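Putative branched-chain amino acid ABC transporter, periplasmic branched-chain amino acid-binding protein (Pseudomonas protegens Pf-5, PDB 4RU0) probably binds branched-chain amino acids or related small solutes in the periplasm and delivers them to an ABC transporter for uptake. Local coordinates at residues G198-Y207 against D417-I425; E339-F348 against W360-R371. All coordinates share one frame; numbering follows the deposited sequence.

Interaction 1: G198-Y207 against D417-I425; sequences GPLKLLAEKY and DRALLRPLI
Asp417 and Tyr207 meet through a water rather than directly: the water donates to Asp417 OD2 at 2.7 Å and lies in the ring plane of Tyr207, at the hydroxyl edge, hydrogen-bonded to OH. The other carboxylate oxygen, OD1, turns back to cap its own helix with a weak bond from Leu420 N. From Leu420 on, methyl groups do most of the touching. Leu420 carries its CG opposite the backbone N (chi1 178°), which sends CD2 out between two side chains of the other helix: one methyl of Leu203, with CD2 to CD2 at 3.8 Å, and the aliphatic part of Lys206, whose CD lies 3.6 Å from Leu420 CD2. Lys206 in turn lays its CG over the face of the Tyr207 ring. Leu202 CD2 lies against the backbone carbonyl, 3.6 Å from Leu420 O. Leu421 reaches in with CD2 against Pro199 CB at 3.8 Å, while Pro199 also rests on Tyr158 and Ala161 of helix 157-172. Past Leu421 the helix kinks at Pro423, and Leu424 N does not bond to the carbonyl of Leu420. Leu424 closes the row, its CD1 3.9 Å from Leu202 CD2 and also touching the backbone of Gly198. The segment axes approach to 10.3 Å at 128°. The contact thus joins helix 197-207, packed on edge strand 210-216, to helix 418-435, which follows strand 407-415. With one water-mediated polar link at the Tyr207 end, its cohesion rests mainly on shape and buried methyl groups, not on directed bonds.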
loop_
_atom_site.group_PDB
_atom_site.type_symbol
_atom_site.label_atom_id
_atom_site.label_comp_id
_atom_site.label_asym_id
_atom_site.label_seq_id
_atom_site.Cartn_x
_atom_site.Cartn_y
_atom_site.Cartn_z
ATOM N N GLY A 198 3.968 12.376 13.774
ATOM C CA GLY A 198 4.534 13.571 13.173
ATOM C C GLY A 198 3.577 14.369 12.301
ATOM O O GLY A 198 3.273 15.529 12.609
ATOM N N PRO A 199 3.087 13.757 11.211
ATOM C CA PRO A 199 2.247 14.512 10.272
ATOM C C PRO A 199 0.941 15.017 10.892
ATOM O O PRO A 199 0.510 16.128 10.572
ATOM C CB PRO A 199 1.971 13.500 9.149
ATOM C CG PRO A 199 2.231 12.170 9.745
ATOM C CD PRO A 199 3.310 12.370 10.768
ATOM N N LEU A 200 0.327 14.235 11.770
ATOM C CA LEU A 200 -0.927 14.665 12.391
ATOM C C LEU A 200 -0.707 15.866 13.298
ATOM O O LEU A 200 -1.566 16.738 13.395
ATOM C CB LEU A 200 -1.577 13.518 13.167
ATOM C CG LEU A 200 -2.292 12.537 12.224
ATOM C CD1 LEU A 200 -2.872 11.347 12.969
ATOM C CD2 LEU A 200 -3.372 13.253 11.431
ATOM N N LYS A 201 0.451 15.925 13.946
ATOM C CA LYS A 201 0.780 17.063 14.793
ATOM C C LYS A 201 0.950 18.328 13.950
ATOM O O LYS A 201 0.455 19.401 14.310
ATOM C CB LYS A 201 2.049 16.787 15.596
ATOM C CG LYS A 201 2.462 17.940 16.491
ATOM C CD LYS A 201 3.751 17.624 17.237
ATOM C CE LYS A 201 4.946 17.683 16.312
ATOM N NZ LYS A 201 6.216 17.400 17.032
ATOM N N LEU A 202 1.654 18.193 12.828
ATOM C CA LEU A 202 1.830 19.295 11.890
ATOM C C LEU A 202 0.486 19.799 11.349
ATOM O O LEU A 202 0.207 20.997 11.385
ATOM C CB LEU A 202 2.738 18.864 10.735
ATOM C CG LEU A 202 2.908 19.838 9.561
ATOM C CD1 LEU A 202 3.448 21.172 10.050
ATOM C CD2 LEU A 202 3.823 19.239 8.505
ATOM N N LEU A 203 -0.343 18.880 10.860
ATOM C CA LEU A 203 -1.653 19.229 10.317
ATOM C C LEU A 203 -2.557 19.850 11.381
ATOM O O LEU A 203 -3.379 20.716 11.078
ATOM C CB LEU A 203 -2.322 17.994 9.703
ATOM C CG LEU A 203 -1.568 17.405 8.501
ATOM C CD1 LEU A 203 -1.934 15.938 8.253
ATOM C CD2 LEU A 203 -1.804 18.236 7.248
ATOM N N ALA A 204 -2.399 19.423 12.630
ATOM C CA ALA A 204 -3.206 19.979 13.713
ATOM C C ALA A 204 -2.778 21.410 14.049
ATOM O O ALA A 204 -3.607 22.241 14.413
ATOM C CB ALA A 204 -3.126 19.099 14.947
ATOM N N GLU A 205 -1.486 21.693 13.927
ATOM C CA GLU A 205 -0.988 23.048 14.149
ATOM C C GLU A 205 -1.487 24.002 13.070
ATOM O O GLU A 205 -1.838 25.144 13.353
ATOM C CB GLU A 205 0.543 23.071 14.187
ATOM C CG GLU A 205 1.146 22.437 15.425
ATOM C CD GLU A 205 2.650 22.634 15.498
ATOM O OE1 GLU A 205 3.341 21.748 16.046
ATOM O OE2 GLU A 205 3.138 23.680 15.012
ATOM N N LYS A 206 -1.503 23.531 11.829
ATOM C CA LYS A 206 -1.938 24.354 10.713
ATOM C C LYS A 206 -3.438 24.633 10.730
ATOM O O LYS A 206 -3.860 25.775 10.577
ATOM C CB LYS A 206 -1.568 23.701 9.384
ATOM C CG LYS A 206 -1.971 24.549 8.188
ATOM C CD LYS A 206 -1.516 23.947 6.878
ATOM C CE LYS A 206 -1.818 24.889 5.724
ATOM N NZ LYS A 206 -1.093 26.181 5.876
ATOM N N TYR A 207 -4.244 23.593 10.914
ATOM C CA TYR A 207 -5.685 23.739 10.752
ATOM C C TYR A 207 -6.433 23.860 12.076
ATOM O O TYR A 207 -7.625 24.176 12.100
ATOM C CB TYR A 207 -6.230 22.571 9.932
ATOM C CG TYR A 207 -5.690 22.559 8.522
ATOM C CD1 TYR A 207 -5.958 23.609 7.651
ATOM C CD2 TYR A 207 -4.901 21.510 8.064
ATOM C CE1 TYR A 207 -5.460 23.612 6.364
ATOM C CE2 TYR A 207 -4.401 21.504 6.774
ATOM C CZ TYR A 207 -4.685 22.558 5.929
ATOM O OH TYR A 207 -4.189 22.559 4.647
ATOM N N ASP A 417 -1.588 16.640 0.807
ATOM C CA ASP A 417 -0.779 17.844 0.677
ATOM C C ASP A 417 0.682 17.483 0.919
ATOM O O ASP A 417 1.242 17.764 1.983
ATOM C CB ASP A 417 -1.240 18.922 1.655
ATOM C CG ASP A 417 -0.680 20.292 1.318
ATOM O OD1 ASP A 417 0.143 20.397 0.381
ATOM O OD2 ASP A 417 -1.054 21.267 2.002
ATOM N N ARG A 418 1.293 16.847 -0.072
ATOM C CA ARG A 418 2.635 16.316 0.095
ATOM C C ARG A 418 3.678 17.425 0.223
ATOM O O ARG A 418 4.703 17.243 0.878
ATOM C CB ARG A 418 2.973 15.388 -1.066
ATOM C CG ARG A 418 2.145 14.116 -1.068
ATOM C CD ARG A 418 1.960 13.582 -2.470
ATOM N NE ARG A 418 3.234 13.239 -3.072
ATOM C CZ ARG A 418 3.421 13.043 -4.371
ATOM N NH1 ARG A 418 2.408 13.163 -5.224
ATOM N NH2 ARG A 418 4.629 12.733 -4.815
ATOM N N ALA A 419 3.411 18.571 -0.394
ATOM C CA ALA A 419 4.306 19.719 -0.281
ATOM C C ALA A 419 4.389 20.177 1.171
ATOM O O ALA A 419 5.466 20.508 1.673
ATOM C CB ALA A 419 3.835 20.856 -1.172
ATOM N N LEU A 420 3.244 20.179 1.843
ATOM C CA LEU A 420 3.171 20.590 3.236
ATOM C C LEU A 420 3.974 19.668 4.156
ATOM O O LEU A 420 4.607 20.124 5.108
ATOM C CB LEU A 420 1.709 20.635 3.680
ATOM C CG LEU A 420 1.419 20.993 5.134
ATOM C CD1 LEU A 420 2.030 22.341 5.473
ATOM C CD2 LEU A 420 -0.083 21.004 5.366
ATOM N N LEU A 421 3.952 18.370 3.860
ATOM C CA LEU A 421 4.624 17.369 4.692
ATOM C C LEU A 421 6.105 17.188 4.370
ATOM O O LEU A 421 6.854 16.631 5.175
ATOM C CB LEU A 421 3.935 16.016 4.549
ATOM C CG LEU A 421 2.465 15.924 4.919
ATOM C CD1 LEU A 421 1.915 14.584 4.450
ATOM C CD2 LEU A 421 2.294 16.087 6.417
ATOM N N ARG A 422 6.518 17.647 3.192
ATOM C CA ARG A 422 7.874 17.408 2.691
ATOM C C ARG A 422 9.013 17.786 3.660
ATOM O O ARG A 422 10.023 17.086 3.707
ATOM C CB ARG A 422 8.069 18.140 1.361
ATOM C CG ARG A 422 9.390 17.826 0.667
ATOM C CD ARG A 422 9.427 16.398 0.128
ATOM N NE ARG A 422 10.796 15.950 -0.105
ATOM C CZ ARG A 422 11.142 14.900 -0.844
ATOM N NH1 ARG A 422 10.217 14.166 -1.454
ATOM N NH2 ARG A 422 12.427 14.587 -0.982
ATOM N N PRO A 423 8.873 18.886 4.427
ATOM C CA PRO A 423 9.969 19.155 5.369
ATOM C C PRO A 423 10.179 18.054 6.414
ATOM O O PRO A 423 11.315 17.820 6.822
ATOM C CB PRO A 423 9.535 20.463 6.037
ATOM C CG PRO A 423 8.728 21.148 4.992
ATOM C CD PRO A 423 7.963 20.043 4.315
ATOM N N LEU A 424 9.108 17.392 6.836
ATOM C CA LEU A 424 9.229 16.274 7.766
ATOM C C LEU A 424 9.992 15.127 7.128
ATOM O O LEU A 424 10.819 14.476 7.766
ATOM C CB LEU A 424 7.853 15.783 8.218
ATOM C CG LEU A 424 7.069 16.736 9.111
ATOM C CD1 LEU A 424 5.770 16.080 9.556
ATOM C CD2 LEU A 424 7.916 17.131 10.303
ATOM N N ILE A 425 9.696 14.877 5.860
ATOM C CA ILE A 425 10.374 13.827 5.122
ATOM C C ILE A 425 11.849 14.171 4.919
ATOM O O ILE A 425 12.722 13.351 5.218
ATOM C CB ILE A 425 9.696 13.578 3.771
ATOM C CG1 ILE A 425 8.373 12.837 3.994
ATOM C CG2 ILE A 425 10.628 12.813 2.826
ATOM C CD1 ILE A 425 7.737 12.335 2.731
HETATM O O HOH W 1 -3.256 20.650 3.360
#

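Interaction 2: E339-F348 against W360-R371; sequences EAIRTAQGKF and WGLEHLNIDDAR
Thr343 OG1 is gripped from two directions: it donates to Glu339 O one turn back, in a bond modelled too short for its length to be trusted, and accepts from a water at 3.0 Å. That water also takes the N-H of Asn366, bridging helix 325-348 to strand 366-367, which pairs with 384-385; Leu365 CD2 packs against the same hydroxyl. Where helix 355-363 comes closest, Gly361 CA sits 3.5 Å from Ala340 O in a CA-H...O contact; the absence of a side chain lets the backbones approach until Ala344 CA and Gly361 CA are 4.2 Å apart. Trp360, a knob in a hole formed by Thr343, Ala344, Lys347 and Phe348, has its indole clasped on both faces. Lys347, extended beyond CG, crosses one face at about a right angle, its CD 3.9 Å from the centroid of the six-membered ring in a CH-pi contact. The opposite face is covered by the His364 ring, fixed by the bond from His364 ND1 to Trp360 O (2.8 Å). Phe348 turns its edge to the indole, offset, with planes at 81°. At the start of helix 369-375 Arg371, bent at chi2 (59°), brings NH2 edge-on to Glu339 OE1 at 2.7 Å, although that oxygen's place is less sure. An alanine in place of Glu339 would probably leave the Arg371 guanidinium without its carboxylate mate, close to Arg342. The chemistry is thus divided: tight glycine-alanine and aromatic packing at one end, and at the other the Arg371-Glu339 salt bridge, Arg342's share in it uncertain in the model.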
loop_
_atom_site.group_PDB
_atom_site.type_symbol
_atom_site.label_atom_id
_atom_site.label_comp_id
_atom_site.label_asym_id
_atom_site.label_seq_id
_atom_site.Cartn_x
_atom_site.Cartn_y
_atom_site.Cartn_z
ATOM N N GLU A 339 4.719 -1.556 -15.287
ATOM C CA GLU A 339 4.879 -0.236 -15.892
ATOM C C GLU A 339 6.294 0.305 -15.707
ATOM O O GLU A 339 6.820 1.003 -16.576
ATOM C CB GLU A 339 3.863 0.749 -15.312
ATOM C CG GLU A 339 2.433 0.467 -15.736
ATOM C CD GLU A 339 2.256 0.482 -17.247
ATOM O OE1 GLU A 339 1.736 -0.518 -17.787
ATOM O OE2 GLU A 339 2.633 1.488 -17.892
ATOM N N ALA A 340 6.903 -0.011 -14.566
ATOM C CA ALA A 340 8.277 0.391 -14.298
ATOM C C ALA A 340 9.213 -0.252 -15.311
ATOM O O ALA A 340 10.086 0.408 -15.876
ATOM C CB ALA A 340 8.683 0.013 -12.880
ATOM N N ILE A 341 9.018 -1.547 -15.527
ATOM C CA ILE A 341 9.783 -2.291 -16.514
ATOM C C ILE A 341 9.564 -1.708 -17.904
ATOM O O ILE A 341 10.521 -1.409 -18.622
ATOM C CB ILE A 341 9.400 -3.782 -16.508
ATOM C CG1 ILE A 341 9.856 -4.436 -15.204
ATOM C CG2 ILE A 341 10.004 -4.492 -17.714
ATOM C CD1 ILE A 341 9.269 -5.804 -14.970
ATOM N N ARG A 342 8.293 -1.533 -18.262
ATOM C CA ARG A 342 7.910 -0.949 -19.541
ATOM C C ARG A 342 8.560 0.415 -19.742
ATOM O O ARG A 342 9.083 0.708 -20.814
ATOM C CB ARG A 342 6.387 -0.831 -19.633
ATOM C CG ARG A 342 5.881 -0.094 -20.864
ATOM C CD ARG A 342 4.365 -0.193 -20.999
ATOM N NE ARG A 342 3.924 -1.557 -21.275
ATOM C CZ ARG A 342 3.234 -2.310 -20.424
ATOM N NH1 ARG A 342 2.901 -1.831 -19.238
ATOM N NH2 ARG A 342 2.874 -3.539 -20.759
ATOM N N THR A 343 8.538 1.238 -18.701
ATOM C CA THR A 343 9.121 2.574 -18.762
ATOM C C THR A 343 10.614 2.521 -19.077
ATOM O O THR A 343 11.122 3.327 -19.855
ATOM C CB THR A 343 8.913 3.338 -17.433
ATOM O OG1 THR A 343 7.531 3.296 -17.064
ATOM C CG2 THR A 343 9.359 4.788 -17.561
ATOM N N ALA A 344 11.308 1.563 -18.469
ATOM C CA ALA A 344 12.755 1.468 -18.614
ATOM C C ALA A 344 13.142 0.924 -19.988
ATOM O O ALA A 344 14.143 1.343 -20.561
ATOM C CB ALA A 344 13.348 0.601 -17.507
ATOM N N GLN A 345 12.339 0.002 -20.512
ATOM C CA GLN A 345 12.527 -0.512 -21.867
ATOM C C GLN A 345 12.543 0.613 -22.899
ATOM O O GLN A 345 13.119 0.468 -23.974
ATOM C CB GLN A 345 11.433 -1.518 -22.230
ATOM C CG GLN A 345 11.581 -2.877 -21.577
ATOM C CD GLN A 345 10.526 -3.850 -22.052
ATOM O OE1 GLN A 345 9.784 -3.560 -22.986
ATOM N NE2 GLN A 345 10.452 -5.012 -21.414
ATOM N N GLY A 346 11.912 1.734 -22.563
ATOM C CA GLY A 346 11.916 2.904 -23.419
ATOM C C GLY A 346 13.301 3.505 -23.567
ATOM O O GLY A 346 13.542 4.319 -24.459
ATOM N N LYS A 347 14.218 3.105 -22.693
ATOM C CA LYS A 347 15.590 3.593 -22.769
ATOM C C LYS A 347 16.594 2.440 -22.873
ATOM O O LYS A 347 17.776 2.654 -23.134
ATOM C CB LYS A 347 15.913 4.481 -21.558
ATOM C CG LYS A 347 17.282 5.148 -21.639
ATOM C CD LYS A 347 17.473 6.269 -20.641
ATOM C CE LYS A 347 18.865 6.872 -20.799
ATOM N NZ LYS A 347 19.030 8.153 -20.061
ATOM N N PHE A 348 16.128 1.211 -22.692
ATOM C CA PHE A 348 17.050 0.083 -22.700
ATOM C C PHE A 348 16.643 -1.019 -23.684
ATOM O O PHE A 348 17.333 -2.034 -23.805
ATOM C CB PHE A 348 17.190 -0.489 -21.284
ATOM C CG PHE A 348 17.679 0.517 -20.268
ATOM C CD1 PHE A 348 18.964 1.031 -20.340
ATOM C CD2 PHE A 348 16.854 0.941 -19.235
ATOM C CE1 PHE A 348 19.414 1.952 -19.407
ATOM C CE2 PHE A 348 17.299 1.864 -18.302
ATOM C CZ PHE A 348 18.580 2.368 -18.389
ATOM N N TRP A 360 15.813 2.940 -12.565
ATOM C CA TRP A 360 15.639 4.066 -13.476
ATOM C C TRP A 360 14.195 4.154 -13.952
ATOM O O TRP A 360 13.640 5.243 -14.083
ATOM C CB TRP A 360 16.581 3.949 -14.683
ATOM C CG TRP A 360 16.584 5.182 -15.542
ATOM C CD1 TRP A 360 17.458 6.227 -15.469
ATOM C CD2 TRP A 360 15.653 5.509 -16.584
ATOM N NE1 TRP A 360 17.136 7.180 -16.406
ATOM C CE2 TRP A 360 16.032 6.763 -17.103
ATOM C CE3 TRP A 360 14.539 4.861 -17.133
ATOM C CZ2 TRP A 360 15.337 7.386 -18.141
ATOM C CZ3 TRP A 360 13.847 5.482 -18.163
ATOM C CH2 TRP A 360 14.253 6.730 -18.657
ATOM N N GLY A 361 13.597 2.996 -14.213
ATOM C CA GLY A 361 12.221 2.931 -14.667
ATOM C C GLY A 361 11.275 3.454 -13.606
ATOM O O GLY A 361 10.414 4.293 -13.886
ATOM N N LEU A 362 11.443 2.960 -12.382
ATOM C CA LEU A 362 10.651 3.417 -11.248
ATOM C C LEU A 362 10.717 4.929 -11.090
ATOM O O LEU A 362 9.687 5.578 -10.937
ATOM C CB LEU A 362 11.118 2.739 -9.960
ATOM C CG LEU A 362 10.659 1.294 -9.774
ATOM C CD1 LEU A 362 11.514 0.602 -8.743
ATOM C CD2 LEU A 362 9.196 1.262 -9.362
ATOM N N GLU A 363 11.924 5.488 -11.154
ATOM C CA GLU A 363 12.112 6.921 -10.932
ATOM C C GLU A 363 11.581 7.762 -12.095
ATOM O O GLU A 363 11.477 8.986 -11.992
ATOM C CB GLU A 363 13.591 7.235 -10.682
ATOM C CG GLU A 363 14.129 6.614 -9.393
ATOM C CD GLU A 363 15.467 7.184 -8.952
ATOM O OE1 GLU A 363 16.295 7.523 -9.819
ATOM O OE2 GLU A 363 15.691 7.287 -7.724
ATOM N N HIS A 364 11.231 7.111 -13.197
ATOM C CA HIS A 364 10.682 7.833 -14.337
ATOM C C HIS A 364 9.248 7.417 -14.637
ATOM O O HIS A 364 8.728 7.696 -15.713
ATOM C CB HIS A 364 11.564 7.634 -15.570
ATOM C CG HIS A 364 12.849 8.397 -15.510
ATOM N ND1 HIS A 364 13.933 7.971 -14.774
ATOM C CD2 HIS A 364 13.213 9.575 -16.069
ATOM C CE1 HIS A 364 14.913 8.847 -14.892
ATOM N NE2 HIS A 364 14.503 9.830 -15.674
ATOM N N LEU A 365 8.612 6.756 -13.677
ATOM C CA LEU A 365 7.212 6.392 -13.817
ATOM C C LEU A 365 6.357 7.632 -14.019
ATOM O O LEU A 365 6.477 8.609 -13.283
ATOM C CB LEU A 365 6.721 5.622 -12.595
ATOM C CG LEU A 365 6.707 4.101 -12.702
ATOM C CD1 LEU A 365 6.084 3.496 -11.452
ATOM C CD2 LEU A 365 5.953 3.669 -13.943
ATOM N N ASN A 366 5.507 7.589 -15.037
ATOM C CA ASN A 366 4.564 8.667 -15.294
ATOM C C ASN A 366 3.259 8.085 -15.806
ATOM O O ASN A 366 3.022 8.009 -17.011
ATOM C CB ASN A 366 5.137 9.675 -16.292
ATOM C CG ASN A 366 4.341 10.969 -16.338
ATOM O OD1 ASN A 366 3.114 10.967 -16.218
ATOM N ND2 ASN A 366 5.039 12.086 -16.513
ATOM N N ILE A 367 2.423 7.663 -14.867
ATOM C CA ILE A 367 1.128 7.078 -15.180
ATOM C C ILE A 367 0.049 8.151 -15.261
ATOM O O ILE A 367 -0.300 8.763 -14.251
ATOM C CB ILE A 367 0.724 6.038 -14.129
ATOM C CG1 ILE A 367 1.841 5.004 -13.937
ATOM C CG2 ILE A 367 -0.575 5.372 -14.519
ATOM C CD1 ILE A 367 2.122 4.185 -15.162
ATOM N N ASP A 368 -0.466 8.371 -16.470
ATOM C CA ASP A 368 -1.545 9.331 -16.723
ATOM C C ASP A 368 -2.918 8.699 -16.571
ATOM O O ASP A 368 -3.041 7.487 -16.415
ATOM C CB ASP A 368 -1.434 9.915 -18.139
ATOM C CG ASP A 368 -0.342 10.950 -18.263
ATOM O OD1 ASP A 368 -0.056 11.635 -17.258
ATOM O OD2 ASP A 368 0.224 11.083 -19.366
ATOM N N ASP A 369 -3.954 9.525 -16.644
ATOM C CA ASP A 369 -5.314 9.012 -16.741
ATOM C C ASP A 369 -5.514 8.322 -18.088
ATOM O O ASP A 369 -6.219 7.313 -18.183
ATOM C CB ASP A 369 -6.335 10.131 -16.561
ATOM C CG ASP A 369 -6.575 10.466 -15.109
ATOM O OD1 ASP A 369 -6.521 9.541 -14.272
ATOM O OD2 ASP A 369 -6.818 11.653 -14.809
ATOM N N ALA A 370 -4.888 8.872 -19.125
ATOM C CA ALA A 370 -4.913 8.259 -20.446
ATOM C C ALA A 370 -4.306 6.865 -20.382
ATOM O O ALA A 370 -4.859 5.902 -20.919
ATOM C CB ALA A 370 -4.163 9.120 -21.449
ATOM N N ARG A 371 -3.166 6.772 -19.705
ATOM C CA ARG A 371 -2.454 5.514 -19.556
ATOM C C ARG A 371 -3.261 4.520 -18.719
ATOM O O ARG A 371 -3.311 3.331 -19.030
ATOM C CB ARG A 371 -1.083 5.771 -18.933
ATOM C CG ARG A 371 -0.265 4.531 -18.666
ATOM C CD ARG A 371 -0.015 3.750 -19.937
ATOM N NE ARG A 371 0.301 2.358 -19.642
ATOM C CZ ARG A 371 0.553 1.439 -20.563
ATOM N NH1 ARG A 371 0.531 1.763 -21.848
ATOM N NH2 ARG A 371 0.827 0.196 -20.197
HETATM O O HOH W 2 5.956 5.856 -17.219
#

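How the interactions relate
The two contacts illustrate how a two-lobed periplasmic binding protein is built from separately packed parts. Interaction 1 joins a helix packed on edge strand 210-216 to the helix that follows strand 407-415, at the other edge of that sheet; interaction 2 belongs to the other lobe. Their centres lie 29 Å apart and their nearest atoms about 10 Å, so they do not touch. In sequence, both segments of interaction 2 fall between those of interaction 1. The chain running on from helix 418-435 reaches interaction 2: Arg441 forms a salt bridge with Glu363 there, and Cys443 is tied to Cys388 by a disulfide. The polyether seen in the pocket meets Tyr41, Tyr192, Trp243 and Trp269, none of which belongs to either contact.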